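Local coordinates for protein glutamine cyclotransferase (Zymomonas mobilis, PDB 3NOL) that probably catalyses the cyclisation of N-terminal glutamine to pyroglutamate on a calcium-containing beta-propeller scaffold, at residues G131-D136 and N175-V180; G47-N52 and E90-W95; N192-I197 and D225-I230. All coordinates share one frame; numbering follows the deposited sequence.

Interaction 1 (G131-D136 and N175-V180); sequences GLTHND and NELEWV. With CA (calcium ion), chain B; SO4 (sulfate ion), chain D.
Next to the calcium ion at the propeller axis, Thr133 and Trp179 tie together strands 132-134 and 177-180. The one direct hydrogen bond across runs from Trp179 N to Thr133 OG1, 3.1 Å long and slightly bent (156° at the hydrogen). OG1 can receive it because it stands opposite its own backbone N (chi1 -172°), and this turn also lays Thr133 CG2 3.6 Å from Leu177 CB. A water at OG1 gives a weak bond to Glu178 OE2. Beyond it, Asn135 CB sits over the six-membered ring of Trp179, a CH-pi contact of 3.5 Å to the centroid, with the amide plane standing almost upright on the indole (86°). Asn135 OD1 takes backbone N-H groups of Gln137 and Tyr138. At the indole edge Trp179 NE1 donates to sulfate O3 at 3.0 Å; Lys234 holds the same sulfate, probably a crystallisation ion. In this five-bladed fold the two strands are the innermost of adjoining blades and run in nearly the same direction. Glu176 grips the calcium with both OE1 and OE2, joined by Leu177 O and by Glu178 OE2 at 2.3 Å. A calcium-bound water reaches back to Leu132 O at 2.8 Å, and another water links Leu132 N to Glu176 OE2. Gly131 CA passes 3.4 Å from Asn175 O in a CA-H...O contact, where a side chain would strike that oxygen.

Interaction 2 (G47-N52 and E90-W95); sequences GFFYRN and EGISDW. With CA (calcium ion), chain B.
Phe49 wedges its ring against Ile92 and Asp94 between strands 47-51 and 90-95, the innermost of two adjoining propeller blades. No direct hydrogen bond crosses this seam. The backbone N of Asp94 lies over one ring face, offset toward the rim, while Ile92 O meets the edge 3.4 Å from Phe49 CD1. The Ile92 side chain crosses the ring at about a right angle, its CD1 3.6 Å from Phe49 CE1. Phe49 CG lies between its own backbone N and carbonyl carbon (chi1 66°), which swings the ring across to the second strand; the ring of Tyr56 packs on it nearly parallel. Farther out, the extended Arg51 crosses Asp94 at a slant, its CD 3.4 Å from Asp94 CB. Arg51 NE and Asp94 OD2 stay 4.0 Å apart, too far for a salt bridge; a water in the guanidinium plane accepts from Arg51 NE and donates to Asp94 OD2 at 2.7 Å. Asp94 OD2 is also hydrogen-bonded by His134 NE2. At the inner end Gly47 CA faces Gly91 CA, where a side chain on Gly47 would run into Ile92 N. Phe48 O binds the calcium at 2.3 Å, and a water on the same ion donates to Ile92 O at 3.2 Å.

Interaction 3 (N192-I197 and D225-I230); sequences NKIVRI and DVLNGI. With CA (calcium ion), chain B.
Ile194 and Ile230 form an apolar contact between blades, in which the third strand of one propeller blade (193-197) packs against the innermost strand of the next (227-230). The strand axes stay 8.6 Å apart and cross at -42°; no direct hydrogen bond crosses, and side chains and one water span the gap. The two isoleucines meet tip to tip: Ile230 CD1 lies 3.7 Å from Ile194 CG2 and 4.0 Å from Ile194 CD1. With CG1 opposite its carbonyl carbon (chi1 -51°), Ile230 points CD1 at Ile194; the carbonyl O of Ile230 binds the calcium at 2.4 Å. An alanine in place of Ile194 would remove CG1, CG2 and CD1 and would probably leave the end of Ile230 without its apolar mate, opening a gap between the blades. Leu227 does its touching with one branch: Leu227 CD2 rests on the Asn192 backbone, 3.6 Å from Asn192 C, and more loosely on Ile194 CG1. Beside this apolar patch a water bridges the segments, donating to Asn192 OD1 at 2.8 Å and accepting from Leu227 N at 2.9 Å; Asn192 ND2 bonds Asn211 OD1. Around the contact, Asn187 of strand 183-188 touches Leu227, Asn228 and Ile230, Ile208 of strand 204-209 packs on Ile194, and strand 238-243 adds Val241 against Ile194 and Leu239 against Ile230.

How the interactions relate
All three contacts are largely buried and share one calcium ion, whose protein ligands come from 47-52, 175-180 and 225-230. Interactions 1 and 2 each pair innermost strands of adjoining blades close to the axis; interaction 3 reaches outward, from an innermost strand to the third strand of the blade that supplies 177-180. Their chemistry follows: carboxylates, waters and a hydroxyl in interaction 1, an aromatic wedge with a water-bridged charge pair in interaction 2, mainly aliphatic packing in interaction 3. Glu176 joins the three, with OE2 probably bonded to Phe48 N and OE1 to Ile230 N, while the His134-Asp94 connection ties interaction 1 to interaction 2.

Interaction 1 (G131-D136 and N175-V180)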
loop_
_atom_site.group_PDB
_atom_site.type_symbol
_atom_site.label_atom_id
_atom_site.label_comp_id
_atom_site.label_asym_id
_atom_site.label_seq_id
_atom_site.Cartn_x
_atom_site.Cartn_y
_atom_site.Cartn_z
ATOM N N GLY A 131 -1.093 6.227 1.927
ATOM C CA GLY A 131 -1.088 4.790 2.251
ATOM C C GLY A 131 -1.679 4.462 3.623
ATOM O O GLY A 131 -1.700 5.308 4.516
ATOM N N LEU A 132 -2.164 3.221 3.777
ATOM C CA LEU A 132 -2.725 2.767 5.037
ATOM C C LEU A 132 -2.409 1.284 5.242
ATOM O O LEU A 132 -2.520 0.496 4.326
ATOM C CB LEU A 132 -4.230 3.008 5.075
ATOM C CG LEU A 132 -4.970 2.722 6.375
ATOM C CD1 LEU A 132 -4.553 3.744 7.469
ATOM C CD2 LEU A 132 -6.504 2.763 6.123
ATOM N N THR A 133 -1.987 0.946 6.451
ATOM C CA THR A 133 -1.774 -0.459 6.844
ATOM C C THR A 133 -2.127 -0.555 8.347
ATOM O O THR A 133 -2.702 0.398 8.920
ATOM C CB THR A 133 -0.306 -0.959 6.505
ATOM O OG1 THR A 133 -0.195 -2.378 6.732
ATOM C CG2 THR A 133 0.751 -0.211 7.350
ATOM N N HIS A 134 -1.779 -1.669 8.983
ATOM C CA HIS A 134 -2.049 -1.829 10.403
ATOM C C HIS A 134 -1.096 -2.818 11.036
ATOM O O HIS A 134 -0.513 -3.642 10.347
ATOM C CB HIS A 134 -3.499 -2.262 10.652
ATOM C CG HIS A 134 -3.782 -3.703 10.357
ATOM N ND1 HIS A 134 -3.574 -4.708 11.284
ATOM C CD2 HIS A 134 -4.295 -4.304 9.258
ATOM C CE1 HIS A 134 -3.963 -5.865 10.773
ATOM N NE2 HIS A 134 -4.392 -5.650 9.540
ATOM N N ASN A 135 -0.938 -2.713 12.351
ATOM C CA ASN A 135 -0.287 -3.781 13.094
ATOM C C ASN A 135 -1.348 -4.345 14.065
ATOM O O ASN A 135 -2.546 -4.189 13.829
ATOM C CB ASN A 135 1.023 -3.291 13.744
ATOM C CG ASN A 135 0.811 -2.169 14.775
ATOM O OD1 ASN A 135 -0.313 -1.904 15.226
ATOM N ND2 ASN A 135 1.913 -1.491 15.144
ATOM N N ASP A 136 -0.932 -5.004 15.139
ATOM C CA ASP A 136 -1.919 -5.665 15.993
ATOM C C ASP A 136 -2.759 -4.679 16.832
ATOM O O ASP A 136 -3.818 -5.055 17.356
ATOM C CB ASP A 136 -1.249 -6.709 16.899
ATOM C CG ASP A 136 -0.692 -7.910 16.128
ATOM O OD1 ASP A 136 -1.082 -8.160 14.955
ATOM O OD2 ASP A 136 0.137 -8.630 16.734
ATOM N N ASN A 175 4.230 6.737 0.523
ATOM C CA ASN A 175 2.960 6.433 -0.145
ATOM C C ASN A 175 2.402 5.085 0.359
ATOM O O ASN A 175 2.227 4.947 1.574
ATOM C CB ASN A 175 3.155 6.448 -1.667
ATOM C CG ASN A 175 1.866 6.792 -2.422
ATOM O OD1 ASN A 175 0.759 6.800 -1.848
ATOM N ND2 ASN A 175 2.005 7.067 -3.722
ATOM N N GLU A 176 2.145 4.100 -0.528
ATOM C CA GLU A 176 1.543 2.817 -0.063
ATOM C C GLU A 176 2.392 2.178 1.050
ATOM O O GLU A 176 3.628 2.207 0.997
ATOM C CB GLU A 176 1.270 1.835 -1.228
ATOM C CG GLU A 176 -0.090 1.166 -1.172
ATOM C CD GLU A 176 -0.143 -0.062 -0.233
ATOM O OE1 GLU A 176 0.824 -0.866 -0.224
ATOM O OE2 GLU A 176 -1.189 -0.241 0.445
ATOM N N LEU A 177 1.714 1.641 2.064
ATOM C CA LEU A 177 2.394 1.083 3.241
ATOM C C LEU A 177 2.068 -0.387 3.394
ATOM O O LEU A 177 1.001 -0.838 2.942
ATOM C CB LEU A 177 1.920 1.773 4.520
ATOM C CG LEU A 177 2.108 3.285 4.655
ATOM C CD1 LEU A 177 1.665 3.722 6.057
ATOM C CD2 LEU A 177 3.578 3.615 4.387
ATOM N N GLU A 178 2.964 -1.098 4.079
ATOM C CA GLU A 178 2.648 -2.447 4.556
ATOM C C GLU A 178 3.437 -2.789 5.819
ATOM O O GLU A 178 4.654 -2.619 5.836
ATOM C CB GLU A 178 2.927 -3.503 3.472
ATOM C CG GLU A 178 2.321 -4.860 3.850
ATOM C CD GLU A 178 0.790 -4.855 3.804
ATOM O OE1 GLU A 178 0.193 -5.731 4.460
ATOM O OE2 GLU A 178 0.174 -3.987 3.109
ATOM N N TRP A 179 2.740 -3.259 6.858
ATOM C CA TRP A 179 3.414 -3.796 8.058
ATOM C C TRP A 179 3.951 -5.179 7.716
ATOM O O TRP A 179 3.189 -6.080 7.333
ATOM C CB TRP A 179 2.395 -3.917 9.180
ATOM C CG TRP A 179 2.975 -4.363 10.463
ATOM C CD1 TRP A 179 2.949 -5.633 10.984
ATOM C CD2 TRP A 179 3.623 -3.541 11.437
ATOM N NE1 TRP A 179 3.572 -5.652 12.215
ATOM C CE2 TRP A 179 3.998 -4.384 12.519
ATOM C CE3 TRP A 179 3.952 -2.184 11.491
ATOM C CZ2 TRP A 179 4.662 -3.898 13.662
ATOM C CZ3 TRP A 179 4.615 -1.700 12.638
ATOM C CH2 TRP A 179 4.975 -2.561 13.695
ATOM N N VAL A 180 5.266 -5.343 7.807
ATOM C CA VAL A 180 5.899 -6.603 7.465
ATOM C C VAL A 180 6.835 -7.027 8.598
ATOM O O VAL A 180 7.900 -6.425 8.800
ATOM C CB VAL A 180 6.658 -6.507 6.101
ATOM C CG1 VAL A 180 7.338 -7.847 5.718
ATOM C CG2 VAL A 180 5.733 -6.023 4.973
HETATM CA CA CA B . -0.248 -2.315 1.554
HETATM S S SO4 D . 4.187 -8.863 13.461
HETATM O O1 SO4 D . 3.988 -10.256 13.870
HETATM O O2 SO4 D . 4.609 -8.807 12.066
HETATM O O3 SO4 D . 2.919 -8.157 13.637
HETATM O O4 SO4 D . 5.224 -8.236 14.290
HETATM O O HOH W 1 -2.993 1.344 1.646
HETATM O O HOH W 2 -2.077 -1.926 3.051
HETATM O O HOH W 3 -2.010 -3.702 5.196
#

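Interaction 2 (G47-N52 and E90-W95)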
loop_
_atom_site.group_PDB
_atom_site.type_symbol
_atom_site.label_atom_id
_atom_site.label_comp_id
_atom_site.label_asym_id
_atom_site.label_seq_id
_atom_site.Cartn_x
_atom_site.Cartn_y
_atom_site.Cartn_z
ATOM N N GLY A 47 -3.893 1.574 -3.051
ATOM C CA GLY A 47 -3.993 0.835 -1.792
ATOM C C GLY A 47 -3.991 -0.633 -2.163
ATOM O O GLY A 47 -4.539 -1.016 -3.208
ATOM N N PHE A 48 -3.315 -1.446 -1.363
ATOM C CA PHE A 48 -3.083 -2.841 -1.759
ATOM C C PHE A 48 -2.724 -3.659 -0.539
ATOM O O PHE A 48 -1.797 -3.332 0.183
ATOM C CB PHE A 48 -1.929 -2.873 -2.801
ATOM C CG PHE A 48 -1.627 -4.219 -3.372
ATOM C CD1 PHE A 48 -2.616 -4.950 -4.054
ATOM C CD2 PHE A 48 -0.321 -4.710 -3.361
ATOM C CE1 PHE A 48 -2.315 -6.205 -4.646
ATOM C CE2 PHE A 48 -0.014 -5.959 -3.953
ATOM C CZ PHE A 48 -1.007 -6.703 -4.587
ATOM N N PHE A 49 -3.487 -4.711 -0.280
ATOM C CA PHE A 49 -3.109 -5.622 0.800
ATOM C C PHE A 49 -3.575 -7.039 0.482
ATOM O O PHE A 49 -4.384 -7.241 -0.426
ATOM C CB PHE A 49 -3.602 -5.110 2.182
ATOM C CG PHE A 49 -5.103 -5.092 2.340
ATOM C CD1 PHE A 49 -5.819 -3.908 2.161
ATOM C CD2 PHE A 49 -5.797 -6.245 2.679
ATOM C CE1 PHE A 49 -7.186 -3.871 2.325
ATOM C CE2 PHE A 49 -7.196 -6.220 2.844
ATOM C CZ PHE A 49 -7.894 -5.024 2.659
ATOM N N TYR A 50 -3.048 -7.993 1.243
ATOM C CA TYR A 50 -3.426 -9.384 1.121
ATOM C C TYR A 50 -4.246 -9.760 2.348
ATOM O O TYR A 50 -3.909 -9.414 3.487
ATOM C CB TYR A 50 -2.157 -10.219 1.073
ATOM C CG TYR A 50 -2.397 -11.718 1.192
ATOM C CD1 TYR A 50 -2.569 -12.328 2.440
ATOM C CD2 TYR A 50 -2.407 -12.508 0.049
ATOM C CE1 TYR A 50 -2.762 -13.721 2.537
ATOM C CE2 TYR A 50 -2.579 -13.883 0.125
ATOM C CZ TYR A 50 -2.757 -14.478 1.365
ATOM O OH TYR A 50 -2.937 -15.838 1.407
ATOM N N ARG A 51 -5.349 -10.454 2.127
ATOM C CA ARG A 51 -6.147 -10.949 3.251
ATOM C C ARG A 51 -6.934 -12.148 2.795
ATOM O O ARG A 51 -7.461 -12.157 1.660
ATOM C CB ARG A 51 -7.088 -9.870 3.801
ATOM C CG ARG A 51 -7.847 -10.319 5.078
ATOM C CD ARG A 51 -8.503 -9.198 5.799
ATOM N NE ARG A 51 -9.228 -9.569 7.036
ATOM C CZ ARG A 51 -10.396 -10.221 7.080
ATOM N NH1 ARG A 51 -10.991 -10.454 8.241
ATOM N NH2 ARG A 51 -10.975 -10.655 5.968
ATOM N N ASN A 52 -6.998 -13.156 3.671
ATOM C CA ASN A 52 -7.787 -14.370 3.438
ATOM C C ASN A 52 -7.581 -14.983 2.043
ATOM O O ASN A 52 -8.540 -15.391 1.365
ATOM C CB ASN A 52 -9.275 -14.148 3.771
ATOM C CG ASN A 52 -9.902 -12.988 2.996
ATOM O OD1 ASN A 52 -10.330 -13.135 1.855
ATOM N ND2 ASN A 52 -9.959 -11.828 3.629
ATOM N N GLU A 90 -7.879 6.347 -1.767
ATOM C CA GLU A 90 -6.431 6.116 -1.674
ATOM C C GLU A 90 -6.160 4.830 -0.888
ATOM O O GLU A 90 -6.732 3.795 -1.226
ATOM C CB GLU A 90 -5.699 7.335 -1.129
ATOM C CG GLU A 90 -5.902 8.575 -2.003
ATOM C CD GLU A 90 -5.248 8.456 -3.380
ATOM O OE1 GLU A 90 -4.314 7.644 -3.522
ATOM O OE2 GLU A 90 -5.684 9.192 -4.307
ATOM N N GLY A 91 -5.301 4.878 0.127
ATOM C CA GLY A 91 -4.933 3.651 0.856
ATOM C C GLY A 91 -6.087 2.897 1.471
ATOM O O GLY A 91 -7.099 3.493 1.844
ATOM N N ILE A 92 -5.953 1.572 1.518
ATOM C CA ILE A 92 -6.918 0.751 2.240
ATOM C C ILE A 92 -6.164 -0.251 3.109
ATOM O O ILE A 92 -5.036 -0.658 2.792
ATOM C CB ILE A 92 -7.930 0.010 1.300
ATOM C CG1 ILE A 92 -7.195 -0.875 0.258
ATOM C CG2 ILE A 92 -8.871 1.008 0.639
ATOM C CD1 ILE A 92 -8.106 -1.835 -0.509
ATOM N N SER A 93 -6.813 -0.664 4.190
ATOM C CA SER A 93 -6.265 -1.693 5.070
ATOM C C SER A 93 -7.426 -2.415 5.717
ATOM O O SER A 93 -8.483 -1.804 5.989
ATOM C CB SER A 93 -5.379 -1.076 6.157
ATOM O OG SER A 93 -4.900 -2.085 7.057
ATOM N N ASP A 94 -7.238 -3.710 5.944
ATOM C CA ASP A 94 -8.163 -4.455 6.808
ATOM C C ASP A 94 -8.032 -3.955 8.255
ATOM O O ASP A 94 -6.985 -3.420 8.679
ATOM C CB ASP A 94 -7.890 -5.963 6.776
ATOM C CG ASP A 94 -6.470 -6.298 7.207
ATOM O OD1 ASP A 94 -5.550 -5.740 6.592
ATOM O OD2 ASP A 94 -6.263 -7.091 8.175
ATOM N N TRP A 95 -9.115 -4.137 9.000
ATOM C CA TRP A 95 -9.067 -4.046 10.451
ATOM C C TRP A 95 -10.164 -4.974 10.963
ATOM O O TRP A 95 -11.342 -4.770 10.667
ATOM C CB TRP A 95 -9.263 -2.613 10.996
ATOM C CG TRP A 95 -9.160 -2.662 12.473
ATOM C CD1 TRP A 95 -10.186 -2.713 13.382
ATOM C CD2 TRP A 95 -7.955 -2.798 13.215
ATOM N NE1 TRP A 95 -9.682 -2.820 14.666
ATOM C CE2 TRP A 95 -8.310 -2.889 14.587
ATOM C CE3 TRP A 95 -6.594 -2.822 12.857
ATOM C CZ2 TRP A 95 -7.351 -3.015 15.605
ATOM C CZ3 TRP A 95 -5.631 -2.973 13.867
ATOM C CH2 TRP A 95 -6.020 -3.043 15.235
HETATM CA CA CA B . -0.248 -2.315 1.554
HETATM O O HOH W 4 -8.177 -8.511 9.536
HETATM O O HOH W 2 -2.077 -1.926 3.051
#

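Interaction 3 (N192-I197 and D225-I230)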
loop_
_atom_site.group_PDB
_atom_site.type_symbol
_atom_site.label_atom_id
_atom_site.label_comp_id
_atom_site.label_asym_id
_atom_site.label_seq_id
_atom_site.Cartn_x
_atom_site.Cartn_y
_atom_site.Cartn_z
ATOM N N ASN A 192 11.771 3.887 -7.370
ATOM C CA ASN A 192 11.637 2.432 -7.440
ATOM C C ASN A 192 12.127 1.748 -6.172
ATOM O O ASN A 192 12.588 0.594 -6.194
ATOM C CB ASN A 192 12.379 1.909 -8.672
ATOM C CG ASN A 192 11.700 2.325 -9.930
ATOM O OD1 ASN A 192 10.507 2.088 -10.104
ATOM N ND2 ASN A 192 12.435 2.994 -10.804
ATOM N N LYS A 193 12.033 2.472 -5.065
ATOM C CA LYS A 193 12.559 1.962 -3.806
ATOM C C LYS A 193 11.495 1.853 -2.756
ATOM O O LYS A 193 10.558 2.630 -2.743
ATOM C CB LYS A 193 13.714 2.815 -3.321
ATOM C CG LYS A 193 14.950 2.511 -4.146
ATOM C CD LYS A 193 15.925 3.599 -4.061
ATOM C CE LYS A 193 17.024 3.367 -5.071
ATOM N NZ LYS A 193 17.910 4.540 -4.968
ATOM N N ILE A 194 11.671 0.877 -1.871
ATOM C CA ILE A 194 10.787 0.703 -0.743
ATOM C C ILE A 194 11.636 0.793 0.498
ATOM O O ILE A 194 12.653 0.104 0.601
ATOM C CB ILE A 194 10.047 -0.663 -0.813
ATOM C CG1 ILE A 194 9.066 -0.675 -2.004
ATOM C CG2 ILE A 194 9.384 -0.988 0.541
ATOM C CD1 ILE A 194 8.547 -2.067 -2.325
ATOM N N VAL A 195 11.267 1.681 1.407
ATOM C CA VAL A 195 12.026 1.810 2.660
ATOM C C VAL A 195 11.419 0.958 3.757
ATOM O O VAL A 195 10.205 0.767 3.830
ATOM C CB VAL A 195 12.203 3.268 3.131
ATOM C CG1 VAL A 195 13.076 4.057 2.120
ATOM C CG2 VAL A 195 10.860 3.943 3.383
ATOM N N ARG A 196 12.308 0.432 4.586
ATOM C CA ARG A 196 11.934 -0.349 5.756
ATOM C C ARG A 196 12.153 0.574 6.958
ATOM O O ARG A 196 13.265 1.054 7.168
ATOM C CB ARG A 196 12.821 -1.604 5.854
ATOM C CG ARG A 196 12.777 -2.474 4.598
ATOM C CD ARG A 196 13.817 -3.592 4.617
ATOM N NE ARG A 196 13.465 -4.602 5.608
ATOM C CZ ARG A 196 13.846 -5.878 5.558
ATOM N NH1 ARG A 196 13.442 -6.710 6.508
ATOM N NH2 ARG A 196 14.585 -6.332 4.545
ATOM N N ILE A 197 11.086 0.816 7.718
ATOM C CA ILE A 197 11.076 1.812 8.779
ATOM C C ILE A 197 10.926 1.168 10.160
ATOM O O ILE A 197 10.018 0.333 10.379
ATOM C CB ILE A 197 9.929 2.850 8.554
ATOM C CG1 ILE A 197 10.109 3.579 7.212
ATOM C CG2 ILE A 197 9.901 3.843 9.686
ATOM C CD1 ILE A 197 8.829 4.291 6.713
ATOM N N ASP A 225 2.837 3.821 -15.144
ATOM C CA ASP A 225 2.999 4.791 -14.061
ATOM C C ASP A 225 3.941 4.153 -12.984
ATOM O O ASP A 225 4.706 3.189 -13.280
ATOM C CB ASP A 225 1.593 5.198 -13.556
ATOM C CG ASP A 225 1.543 6.541 -12.829
ATOM O OD1 ASP A 225 2.172 6.714 -11.782
ATOM O OD2 ASP A 225 0.787 7.430 -13.271
ATOM N N VAL A 226 3.905 4.688 -11.766
ATOM C CA VAL A 226 4.983 4.420 -10.799
ATOM C C VAL A 226 4.792 3.183 -9.934
ATOM O O VAL A 226 3.671 2.722 -9.712
ATOM C CB VAL A 226 5.256 5.644 -9.849
ATOM C CG1 VAL A 226 5.652 6.861 -10.644
ATOM C CG2 VAL A 226 4.068 5.948 -8.987
ATOM N N LEU A 227 5.916 2.663 -9.446
ATOM C CA LEU A 227 5.907 1.641 -8.398
ATOM C C LEU A 227 5.043 2.125 -7.220
ATOM O O LEU A 227 5.210 3.230 -6.740
ATOM C CB LEU A 227 7.346 1.365 -7.920
ATOM C CG LEU A 227 7.477 0.306 -6.823
ATOM C CD1 LEU A 227 7.245 -1.097 -7.436
ATOM C CD2 LEU A 227 8.831 0.356 -6.144
ATOM N N ASN A 228 4.115 1.283 -6.762
ATOM C CA ASN A 228 3.223 1.650 -5.651
ATOM C C ASN A 228 2.314 0.486 -5.341
ATOM O O ASN A 228 1.537 0.046 -6.209
ATOM C CB ASN A 228 2.343 2.894 -5.941
ATOM C CG ASN A 228 1.701 3.450 -4.661
ATOM O OD1 ASN A 228 2.414 3.817 -3.691
ATOM N ND2 ASN A 228 0.352 3.474 -4.623
ATOM N N GLY A 229 2.433 -0.025 -4.114
ATOM C CA GLY A 229 1.591 -1.118 -3.665
ATOM C C GLY A 229 2.451 -2.267 -3.195
ATOM O O GLY A 229 3.248 -2.832 -3.968
ATOM N N ILE A 230 2.282 -2.578 -1.909
ATOM C CA ILE A 230 3.027 -3.608 -1.204
ATOM C C ILE A 230 2.030 -4.404 -0.405
ATOM O O ILE A 230 1.277 -3.794 0.358
ATOM C CB ILE A 230 3.985 -3.010 -0.171
ATOM C CG1 ILE A 230 4.868 -1.913 -0.784
ATOM C CG2 ILE A 230 4.833 -4.141 0.446
ATOM C CD1 ILE A 230 5.652 -1.102 0.246
HETATM CA CA CA B . -0.248 -2.315 1.554
HETATM O O HOH W 5 8.318 3.847 -10.496
HETATM O O HOH W 2 -2.077 -1.926 3.051
#